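Local coordinates for redy-like protein (Hahella chejuensis, PDB 2JDJ), which probably takes part in the biosynthesis of the red pigment prodigiosin, as a small homodimeric protein related to the dimeric alpha-beta barrel family, at residues K7-D12 / M86-E91; S36-D41 / V58-D63; T3-I8 / H54-I59. All blocks are in the same frame, centred on the assembly; numbering follows the deposited sequence.

Contact 1: residues K7-D12 / M86-E91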
loop_
_atom_site.group_PDB
_atom_site.type_symbol
_atom_site.label_atom_id
_atom_site.label_comp_id
_atom_site.label_asym_id
_atom_site.label_seq_id
_atom_site.Cartn_x
_atom_site.Cartn_y
_atom_site.Cartn_z
ATOM N N LYS A 7 2.003 1.838 9.037
ATOM C CA LYS A 7 1.205 2.904 9.610
ATOM C C LYS A 7 2.219 3.701 10.395
ATOM O O LYS A 7 3.052 3.117 11.108
ATOM C CB LYS A 7 0.139 2.356 10.560
ATOM C CG LYS A 7 -0.942 1.534 9.861
ATOM C CD LYS A 7 -1.908 0.994 10.872
ATOM C CE LYS A 7 -3.177 0.439 10.205
ATOM N NZ LYS A 7 -3.973 -0.274 11.274
ATOM N N ILE A 8 2.166 5.020 10.245
ATOM C CA ILE A 8 3.136 5.930 10.870
ATOM C C ILE A 8 2.420 6.929 11.757
ATOM O O ILE A 8 1.531 7.631 11.294
ATOM C CB ILE A 8 3.939 6.693 9.784
ATOM C CG1 ILE A 8 4.834 5.707 9.003
ATOM C CG2 ILE A 8 4.747 7.855 10.427
ATOM C CD1 ILE A 8 5.338 6.245 7.675
ATOM N N ARG A 9 2.815 7.019 13.027
ATOM C CA ARG A 9 2.213 7.980 13.929
ATOM C C ARG A 9 3.224 9.078 14.271
ATOM O O ARG A 9 4.320 8.772 14.717
ATOM C CB ARG A 9 1.756 7.284 15.212
ATOM C CG ARG A 9 0.747 8.055 16.036
ATOM C CD ARG A 9 0.474 7.375 17.386
ATOM N NE ARG A 9 1.680 7.313 18.201
ATOM C CZ ARG A 9 2.067 8.251 19.076
ATOM N NH1 ARG A 9 1.333 9.335 19.309
ATOM N NH2 ARG A 9 3.195 8.089 19.747
ATOM N N LEU A 10 2.843 10.338 14.072
ATOM C CA LEU A 10 3.648 11.473 14.519
ATOM C C LEU A 10 3.552 11.575 16.025
ATOM O O LEU A 10 2.487 11.368 16.591
ATOM C CB LEU A 10 3.142 12.770 13.895
ATOM C CG LEU A 10 3.113 12.933 12.370
ATOM C CD1 LEU A 10 2.784 14.407 11.983
ATOM C CD2 LEU A 10 4.419 12.495 11.732
ATOM N N PHE A 11 4.662 11.871 16.685
ATOM C CA PHE A 11 4.635 12.161 18.109
ATOM C C PHE A 11 3.844 13.450 18.352
ATOM O O PHE A 11 3.204 13.634 19.384
ATOM C CB PHE A 11 6.060 12.299 18.659
ATOM C CG PHE A 11 6.892 11.047 18.514
ATOM C CD1 PHE A 11 6.429 9.830 18.991
ATOM C CD2 PHE A 11 8.139 11.095 17.918
ATOM C CE1 PHE A 11 7.196 8.691 18.863
ATOM C CE2 PHE A 11 8.912 9.957 17.787
ATOM C CZ PHE A 11 8.440 8.760 18.258
ATOM N N ASP A 12 3.873 14.345 17.379
ATOM C CA ASP A 12 3.219 15.616 17.558
ATOM C C ASP A 12 2.749 16.133 16.216
ATOM O O ASP A 12 3.585 16.429 15.363
ATOM C CB ASP A 12 4.249 16.564 18.161
ATOM C CG ASP A 12 3.801 17.978 18.156
ATOM O OD1 ASP A 12 2.579 18.242 18.325
ATOM O OD2 ASP A 12 4.699 18.829 17.980
HETATM N N MSE A 86 10.561 12.362 14.858
HETATM C CA MSE A 86 9.214 12.882 14.579
HETATM C C MSE A 86 8.094 11.848 14.662
HETATM O O MSE A 86 6.947 12.214 14.901
HETATM C CB MSE A 86 9.151 13.479 13.177
HETATM C CG MSE A 86 9.955 14.741 12.951
HETATM SE SE MSE A 86 9.900 15.160 11.039
HETATM C CE MSE A 86 10.768 13.622 10.277
ATOM N N ALA A 87 8.429 10.577 14.470
ATOM C CA ALA A 87 7.416 9.569 14.141
ATOM C C ALA A 87 7.811 8.161 14.549
ATOM O O ALA A 87 8.981 7.894 14.799
ATOM C CB ALA A 87 7.148 9.610 12.637
ATOM N N GLU A 88 6.833 7.248 14.594
ATOM C CA GLU A 88 7.113 5.853 14.873
ATOM C C GLU A 88 6.223 4.990 13.985
ATOM O O GLU A 88 5.107 5.396 13.627
ATOM C CB GLU A 88 6.849 5.535 16.362
ATOM C CG GLU A 88 5.417 5.847 16.802
ATOM C CD GLU A 88 5.119 5.470 18.243
ATOM O OE1 GLU A 88 6.032 4.980 18.951
ATOM O OE2 GLU A 88 3.967 5.686 18.673
ATOM N N VAL A 89 6.729 3.818 13.613
ATOM C CA VAL A 89 5.940 2.840 12.887
ATOM C C VAL A 89 5.100 2.154 13.974
ATOM O O VAL A 89 5.637 1.744 15.018
ATOM C CB VAL A 89 6.851 1.820 12.156
ATOM C CG1 VAL A 89 6.034 0.645 11.619
ATOM C CG2 VAL A 89 7.640 2.483 11.024
ATOM N N VAL A 90 3.789 2.042 13.741
ATOM C CA VAL A 90 2.880 1.416 14.711
ATOM C C VAL A 90 2.266 0.097 14.187
ATOM O O VAL A 90 1.599 -0.623 14.915
ATOM C CB VAL A 90 1.783 2.432 15.210
ATOM C CG1 VAL A 90 2.443 3.629 15.940
ATOM C CG2 VAL A 90 0.930 2.970 14.068
ATOM N N GLU A 91 2.454 -0.180 12.903
ATOM C CA GLU A 91 2.065 -1.446 12.335
ATOM C C GLU A 91 2.829 -1.646 11.051
ATOM O O GLU A 91 3.126 -0.683 10.345
ATOM C CB GLU A 91 0.550 -1.526 12.087
ATOM C CG GLU A 91 0.100 -2.945 11.678
ATOM C CD GLU A 91 -1.399 -3.088 11.507
ATOM O OE1 GLU A 91 -2.142 -2.126 11.749
ATOM O OE2 GLU A 91 -1.844 -4.185 11.126
HETATM O O HOH W 1 6.125 14.547 15.385
#
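With CG of Glu-88 wedged between its own N and carbonyl carbon (chi1 58°), and the chain of Arg-9 bent at chi3 (62°), the two side chains run alongside each other and close a side-on salt bridge. Only one carboxylate oxygen is gripped across the strands. NE of Arg-9 donates to the anti lone pair of OE2 of Glu-88 over 2.8 Å, while NH2 of Arg-9 reaches the same OE2 over 2.7 Å from above the carboxylate plane. OE2 lies in the guanidinium plane, whereas the carboxylate is turned 69° against it. The ring of Phe-11 crosses the Glu-88 side chain at about a right angle: CA of Ala-87 sits over one ring face, near the rim, and CE1 of Phe-11 lies 3.9 Å from CD of Glu-88. An alanine in place of Glu-88 would leave the Arg-9 guanidinium without this partner, which is likely to set it free to swing.

Lys-7 extends beside Glu-91 and its NZ meets OE1 of Glu-91 at 2.6 Å; that NZ also bridges to Glu-91 of the second subunit. On the other face CG2 of Ile-8 packs at 3.7 Å on CB of Ala-87; Ile-8 also meets Phe-83 of helix 74-86, and Leu-10 reaches Phe-19 of helix 16-30. Backbone bonds pair Arg-9 with Glu-88 in both directions, and Phe-11 N closes on Met-86 O at 2.9 Å. The whole illustrates antiparallel pairing of the first and last main strands of a ferredoxin-like sheet, with Lys-7 and Glu-91 reaching the dimer interface and Ile-8 and Leu-10 turned to the helices.

Contact 2: residues S36-D41 / V58-D63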
loop_
_atom_site.group_PDB
_atom_site.type_symbol
_atom_site.label_atom_id
_atom_site.label_comp_id
_atom_site.label_asym_id
_atom_site.label_seq_id
_atom_site.Cartn_x
_atom_site.Cartn_y
_atom_site.Cartn_z
ATOM N N SER A 36 17.167 -1.888 -3.684
ATOM C CA SER A 36 15.979 -2.763 -3.561
ATOM C C SER A 36 14.629 -2.067 -3.705
ATOM O O SER A 36 13.610 -2.729 -3.922
ATOM C CB SER A 36 15.988 -3.490 -2.229
ATOM O OG SER A 36 15.813 -2.579 -1.169
ATOM N N VAL A 37 14.615 -0.739 -3.584
ATOM C CA VAL A 37 13.355 0.008 -3.653
ATOM C C VAL A 37 12.945 0.271 -5.100
ATOM O O VAL A 37 13.625 0.994 -5.834
ATOM C CB VAL A 37 13.413 1.332 -2.854
ATOM C CG1 VAL A 37 12.052 2.036 -2.873
ATOM C CG2 VAL A 37 13.848 1.065 -1.422
ATOM N N VAL A 38 11.828 -0.327 -5.498
ATOM C CA VAL A 38 11.265 -0.167 -6.833
ATOM C C VAL A 38 10.256 0.993 -6.886
ATOM O O VAL A 38 10.182 1.738 -7.880
ATOM C CB VAL A 38 10.583 -1.486 -7.292
ATOM C CG1 VAL A 38 9.930 -1.325 -8.664
ATOM C CG2 VAL A 38 11.600 -2.642 -7.288
ATOM N N ARG A 39 9.457 1.122 -5.828
ATOM C CA ARG A 39 8.486 2.217 -5.699
ATOM C C ARG A 39 8.372 2.544 -4.225
ATOM O O ARG A 39 8.457 1.649 -3.369
ATOM C CB ARG A 39 7.104 1.825 -6.190
ATOM C CG ARG A 39 7.001 1.416 -7.630
ATOM C CD ARG A 39 5.560 1.226 -8.021
ATOM N NE ARG A 39 4.863 2.498 -8.172
ATOM C CZ ARG A 39 4.913 3.240 -9.283
ATOM N NH1 ARG A 39 4.239 4.376 -9.351
ATOM N NH2 ARG A 39 5.624 2.834 -10.337
ATOM N N PHE A 40 8.193 3.824 -3.931
ATOM C CA PHE A 40 7.979 4.278 -2.569
ATOM C C PHE A 40 7.101 5.503 -2.597
ATOM O O PHE A 40 7.318 6.404 -3.406
ATOM C CB PHE A 40 9.297 4.599 -1.896
ATOM C CG PHE A 40 9.150 5.154 -0.522
ATOM C CD1 PHE A 40 8.671 4.358 0.519
ATOM C CD2 PHE A 40 9.475 6.482 -0.265
ATOM C CE1 PHE A 40 8.541 4.866 1.787
ATOM C CE2 PHE A 40 9.344 7.011 1.016
ATOM C CZ PHE A 40 8.876 6.200 2.041
ATOM N N ASP A 41 6.092 5.523 -1.730
ATOM C CA ASP A 41 5.223 6.687 -1.590
ATOM C C ASP A 41 4.567 6.742 -0.218
ATOM O O ASP A 41 4.348 5.708 0.406
ATOM C CB ASP A 41 4.198 6.794 -2.720
ATOM C CG ASP A 41 3.650 5.451 -3.180
ATOM O OD1 ASP A 41 4.069 4.966 -4.268
ATOM O OD2 ASP A 41 2.767 4.897 -2.477
ATOM N N VAL A 58 3.951 3.049 1.518
ATOM C CA VAL A 58 3.901 1.862 0.687
ATOM C C VAL A 58 5.273 1.686 0.023
ATOM O O VAL A 58 5.721 2.544 -0.746
ATOM C CB VAL A 58 2.775 1.957 -0.386
ATOM C CG1 VAL A 58 2.647 0.633 -1.171
ATOM C CG2 VAL A 58 1.427 2.315 0.275
ATOM N N ILE A 59 5.956 0.590 0.351
ATOM C CA ILE A 59 7.278 0.334 -0.210
ATOM C C ILE A 59 7.205 -0.919 -1.060
ATOM O O ILE A 59 6.942 -2.014 -0.540
ATOM C CB ILE A 59 8.359 0.086 0.874
ATOM C CG1 ILE A 59 8.206 1.040 2.062
ATOM C CG2 ILE A 59 9.745 0.157 0.243
ATOM C CD1 ILE A 59 8.971 0.606 3.295
ATOM N N LYS A 60 7.421 -0.757 -2.360
ATOM C CA LYS A 60 7.503 -1.893 -3.277
ATOM C C LYS A 60 8.983 -2.237 -3.472
ATOM O O LYS A 60 9.789 -1.362 -3.830
ATOM C CB LYS A 60 6.811 -1.576 -4.612
ATOM C CG LYS A 60 6.786 -2.747 -5.586
ATOM C CD LYS A 60 5.984 -2.462 -6.864
ATOM C CE LYS A 60 4.594 -3.102 -6.818
ATOM N NZ LYS A 60 3.893 -3.043 -8.126
ATOM N N ILE A 61 9.336 -3.501 -3.208
ATOM C CA ILE A 61 10.732 -3.962 -3.256
ATOM C C ILE A 61 10.910 -5.203 -4.123
ATOM O O ILE A 61 9.964 -5.984 -4.326
ATOM C CB ILE A 61 11.310 -4.277 -1.852
ATOM C CG1 ILE A 61 10.403 -5.268 -1.103
ATOM C CG2 ILE A 61 11.563 -2.980 -1.030
ATOM C CD1 ILE A 61 10.932 -5.685 0.277
ATOM N N THR A 62 12.130 -5.376 -4.621
ATOM C CA THR A 62 12.483 -6.500 -5.484
ATOM C C THR A 62 12.276 -7.798 -4.721
ATOM O O THR A 62 11.543 -8.692 -5.168
ATOM C CB THR A 62 13.942 -6.385 -5.960
ATOM O OG1 THR A 62 14.794 -6.125 -4.829
ATOM C CG2 THR A 62 14.072 -5.239 -6.963
ATOM N N ASP A 63 12.906 -7.876 -3.560
ATOM C CA ASP A 63 12.637 -8.937 -2.592
ATOM C C ASP A 63 13.110 -8.476 -1.232
ATOM O O ASP A 63 13.951 -7.564 -1.129
ATOM C CB ASP A 63 13.335 -10.242 -2.974
ATOM C CG ASP A 63 14.821 -10.068 -3.137
ATOM O OD1 ASP A 63 15.519 -10.034 -2.111
ATOM O OD2 ASP A 63 15.289 -9.945 -4.297
HETATM O O HOH W 2 4.802 2.183 -3.727
#
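Val-38 and Arg-39 both turn their backbone N toward one carbonyl, that of Lys-60, and so define a classic beta bulge. Lys-60 O takes Val-38 N at 2.8 Å and Arg-39 N at 3.2 Å, two bonds on a single acceptor. Beyond the bulge, Asp-41 and Val-58 form a regular hydrogen-bonded antiparallel pair. On one face the aliphatic parts of Arg-39 and Lys-60 lie side by side, CB of Arg-39 to CB of Lys-60 at 3.8 Å, and a bend at chi3 of Lys-60 (-101°) carries its amine away from the guanidinium. On the other face CG1 of Ile-59 comes in at the ring edge of Phe-40, 3.7 Å from CD1 of Phe-40.

The second shell fixes the polar ends. Water 2 donates both to OD1 of Asp-41, at 2.9 Å, and to O of Val-58, tying side chain to neighbouring strand, while OD2 of Asp-41 is bonded by His-43. Ahead of the bulge, OG of Ser-36 is hydrogen-bonded to Asp-70. Arg-39 also pairs by its backbone with a strand of the second subunit, whose own Arg-39 comes close.

The chemistry divides between the faces: Phe-40 and Ile-59 pack apolar carbon against carbon, whereas Arg-39 and Lys-60 bring like charges to the dimer boundary, where a long, weak ion pair of Lys-60 with Asp-41 of the second subunit may offset some of the charge.

Contact 3: residues T3-I8 / H54-I59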
loop_
_atom_site.group_PDB
_atom_site.type_symbol
_atom_site.label_atom_id
_atom_site.label_comp_id
_atom_site.label_asym_id
_atom_site.label_seq_id
_atom_site.Cartn_x
_atom_site.Cartn_y
_atom_site.Cartn_z
ATOM N N THR A 3 5.897 -6.066 -1.055
ATOM C CA THR A 3 5.418 -4.770 -0.633
ATOM C C THR A 3 5.420 -4.752 0.869
ATOM O O THR A 3 5.001 -5.716 1.505
ATOM C CB THR A 3 4.012 -4.488 -1.159
ATOM O OG1 THR A 3 4.070 -4.330 -2.585
ATOM C CG2 THR A 3 3.425 -3.210 -0.542
ATOM N N ILE A 4 5.942 -3.665 1.419
ATOM C CA ILE A 4 5.908 -3.416 2.847
ATOM C C ILE A 4 5.129 -2.129 3.050
ATOM O O ILE A 4 5.373 -1.145 2.357
ATOM C CB ILE A 4 7.332 -3.263 3.431
ATOM C CG1 ILE A 4 8.151 -4.542 3.205
ATOM C CG2 ILE A 4 7.263 -2.895 4.921
ATOM C CD1 ILE A 4 9.631 -4.373 3.468
ATOM N N ILE A 5 4.189 -2.150 3.994
ATOM C CA ILE A 5 3.332 -1.016 4.284
ATOM C C ILE A 5 3.448 -0.734 5.769
ATOM O O ILE A 5 3.380 -1.662 6.580
ATOM C CB ILE A 5 1.858 -1.340 3.917
ATOM C CG1 ILE A 5 1.715 -1.476 2.396
ATOM C CG2 ILE A 5 0.882 -0.257 4.448
ATOM C CD1 ILE A 5 0.436 -2.199 1.944
ATOM N N HIS A 6 3.672 0.535 6.128
ATOM C CA HIS A 6 3.710 0.951 7.545
ATOM C C HIS A 6 2.632 1.984 7.875
ATOM O O HIS A 6 2.396 2.900 7.102
ATOM C CB HIS A 6 5.057 1.596 7.907
ATOM C CG HIS A 6 6.234 0.693 7.760
ATOM N ND1 HIS A 6 7.310 1.007 6.959
ATOM C CD2 HIS A 6 6.512 -0.520 8.304
ATOM C CE1 HIS A 6 8.199 0.029 7.011
ATOM N NE2 HIS A 6 7.748 -0.901 7.834
ATOM N N LYS A 7 2.003 1.838 9.037
ATOM C CA LYS A 7 1.205 2.904 9.610
ATOM C C LYS A 7 2.219 3.701 10.395
ATOM O O LYS A 7 3.052 3.117 11.108
ATOM C CB LYS A 7 0.139 2.356 10.560
ATOM C CG LYS A 7 -0.942 1.534 9.861
ATOM C CD LYS A 7 -1.908 0.994 10.872
ATOM C CE LYS A 7 -3.177 0.439 10.205
ATOM N NZ LYS A 7 -3.973 -0.274 11.274
ATOM N N ILE A 8 2.166 5.020 10.245
ATOM C CA ILE A 8 3.136 5.930 10.870
ATOM C C ILE A 8 2.420 6.929 11.757
ATOM O O ILE A 8 1.531 7.631 11.294
ATOM C CB ILE A 8 3.939 6.693 9.784
ATOM C CG1 ILE A 8 4.834 5.707 9.003
ATOM C CG2 ILE A 8 4.747 7.855 10.427
ATOM C CD1 ILE A 8 5.338 6.245 7.675
ATOM N N HIS A 54 -1.086 8.598 11.481
ATOM C CA HIS A 54 -1.331 9.791 10.647
ATOM C C HIS A 54 -1.011 9.563 9.186
ATOM O O HIS A 54 -1.626 10.177 8.298
ATOM C CB HIS A 54 -0.528 10.987 11.193
ATOM C CG HIS A 54 -0.756 11.198 12.651
ATOM N ND1 HIS A 54 -1.894 11.804 13.140
ATOM C CD2 HIS A 54 -0.049 10.791 13.729
ATOM C CE1 HIS A 54 -1.867 11.782 14.458
ATOM N NE2 HIS A 54 -0.753 11.181 14.839
ATOM N N TYR A 55 -0.058 8.665 8.942
ATOM C CA TYR A 55 0.463 8.445 7.590
ATOM C C TYR A 55 0.552 6.980 7.304
ATOM O O TYR A 55 0.606 6.162 8.216
ATOM C CB TYR A 55 1.846 9.111 7.385
ATOM C CG TYR A 55 1.782 10.623 7.470
ATOM C CD1 TYR A 55 1.529 11.404 6.333
ATOM C CD2 TYR A 55 1.948 11.268 8.690
ATOM C CE1 TYR A 55 1.455 12.799 6.424
ATOM C CE2 TYR A 55 1.865 12.677 8.803
ATOM C CZ TYR A 55 1.615 13.421 7.675
ATOM O OH TYR A 55 1.552 14.785 7.802
ATOM N N VAL A 56 0.540 6.657 6.011
ATOM C CA VAL A 56 0.789 5.313 5.567
ATOM C C VAL A 56 1.883 5.387 4.507
ATOM O O VAL A 56 1.812 6.234 3.613
ATOM C CB VAL A 56 -0.470 4.689 4.897
ATOM C CG1 VAL A 56 -0.139 3.280 4.459
ATOM C CG2 VAL A 56 -1.658 4.680 5.857
ATOM N N GLU A 57 2.881 4.516 4.595
ATOM C CA GLU A 57 3.846 4.427 3.504
ATOM C C GLU A 57 3.753 3.056 2.838
ATOM O O GLU A 57 3.486 2.057 3.508
ATOM C CB GLU A 57 5.264 4.765 3.974
ATOM C CG GLU A 57 5.993 3.678 4.753
ATOM C CD GLU A 57 7.319 4.160 5.378
ATOM O OE1 GLU A 57 7.791 5.287 5.093
ATOM O OE2 GLU A 57 7.894 3.397 6.175
ATOM N N VAL A 58 3.951 3.049 1.518
ATOM C CA VAL A 58 3.901 1.862 0.687
ATOM C C VAL A 58 5.273 1.686 0.023
ATOM O O VAL A 58 5.721 2.544 -0.746
ATOM C CB VAL A 58 2.775 1.957 -0.386
ATOM C CG1 VAL A 58 2.647 0.633 -1.171
ATOM C CG2 VAL A 58 1.427 2.315 0.275
ATOM N N ILE A 59 5.956 0.590 0.351
ATOM C CA ILE A 59 7.278 0.334 -0.210
ATOM C C ILE A 59 7.205 -0.919 -1.060
ATOM O O ILE A 59 6.942 -2.014 -0.540
ATOM C CB ILE A 59 8.359 0.086 0.874
ATOM C CG1 ILE A 59 8.206 1.040 2.062
ATOM C CG2 ILE A 59 9.745 0.157 0.243
ATOM C CD1 ILE A 59 8.971 0.606 3.295
#
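Segments 3-8 and 54-59 run antiparallel, their strand axes at 162° and 4.7 Å apart, with hydrogen-bonded pairs at Ile-4 and Ile-59, His-6 and Glu-57, and Ile-8 and Tyr-55. At the last of these the regular pattern gives way to a classic bulge, where Ile-8 O accepts from both His-54 N and Tyr-55 N.

The polar centre is a histidine-carboxylate bond: ND1 of His-6 donates to OE2 of Glu-57 at 2.6 Å, meeting the anti lone pair. The bond is fairly straight, though OE2 lies 17° out of the imidazole plane. Glu-57 reaches it because its CG is tucked in over its own backbone (chi1 77°), from where the extended chain runs alongside His-6. Apolar carbon brackets the pair: the Ile-8 side chain crosses that of Glu-57 at about a right angle, CD1 of Ile-8 touching CD of Glu-57 at 3.7 Å, and CD1 of Ile-59 approaches CE1 of His-6 at 3.8 Å. NE2 of His-6 also makes a weak bond to Glu-92, and a glycerol, probably from the crystallisation liquor, hydrogen-bonds OE2 of Glu-57.

On the reverse face, which also carries Lys-7, CG2 of Ile-5 meets CG1 of Val-56 at 3.7 Å; nearby, CG2 of Thr-3 rests 4.0 Å from CG1 of Val-58. Ile-5 and Val-56 pack there on Val-56 and Ile-5 of the second subunit.

Two inner strands paired in this way form the middle of a ferredoxin-like sheet, one face given to the dimer as in other dimeric alpha-beta barrels, while the His-6 and Glu-57 face may line a pocket, as the glycerol, despite its likely origin, hints.

In the fold
In one four-stranded antiparallel sheet, contact 3 joins the two inner strands, 2-10 and 55-61; contact 1 shares the first, with Lys-7 and Ile-8 in common, and contact 2 the second, with Val-58 and Ile-59. The centre of contact 3 lies about 10 Å from that of contact 1 and about 11 Å from that of contact 2, while contacts 1 and 2, with centres about 20 Å apart, do not touch. Around His-6 and Glu-57 the three converge: CG1 of Val-89 sits 3.5 Å from CD2 of His-6, and CZ of Phe-40 lies 3.4 Å from OE1 of Glu-57. Bound glycerol and isopropyl alcohol, probably from the crystallisation liquor, may mark a pocket there.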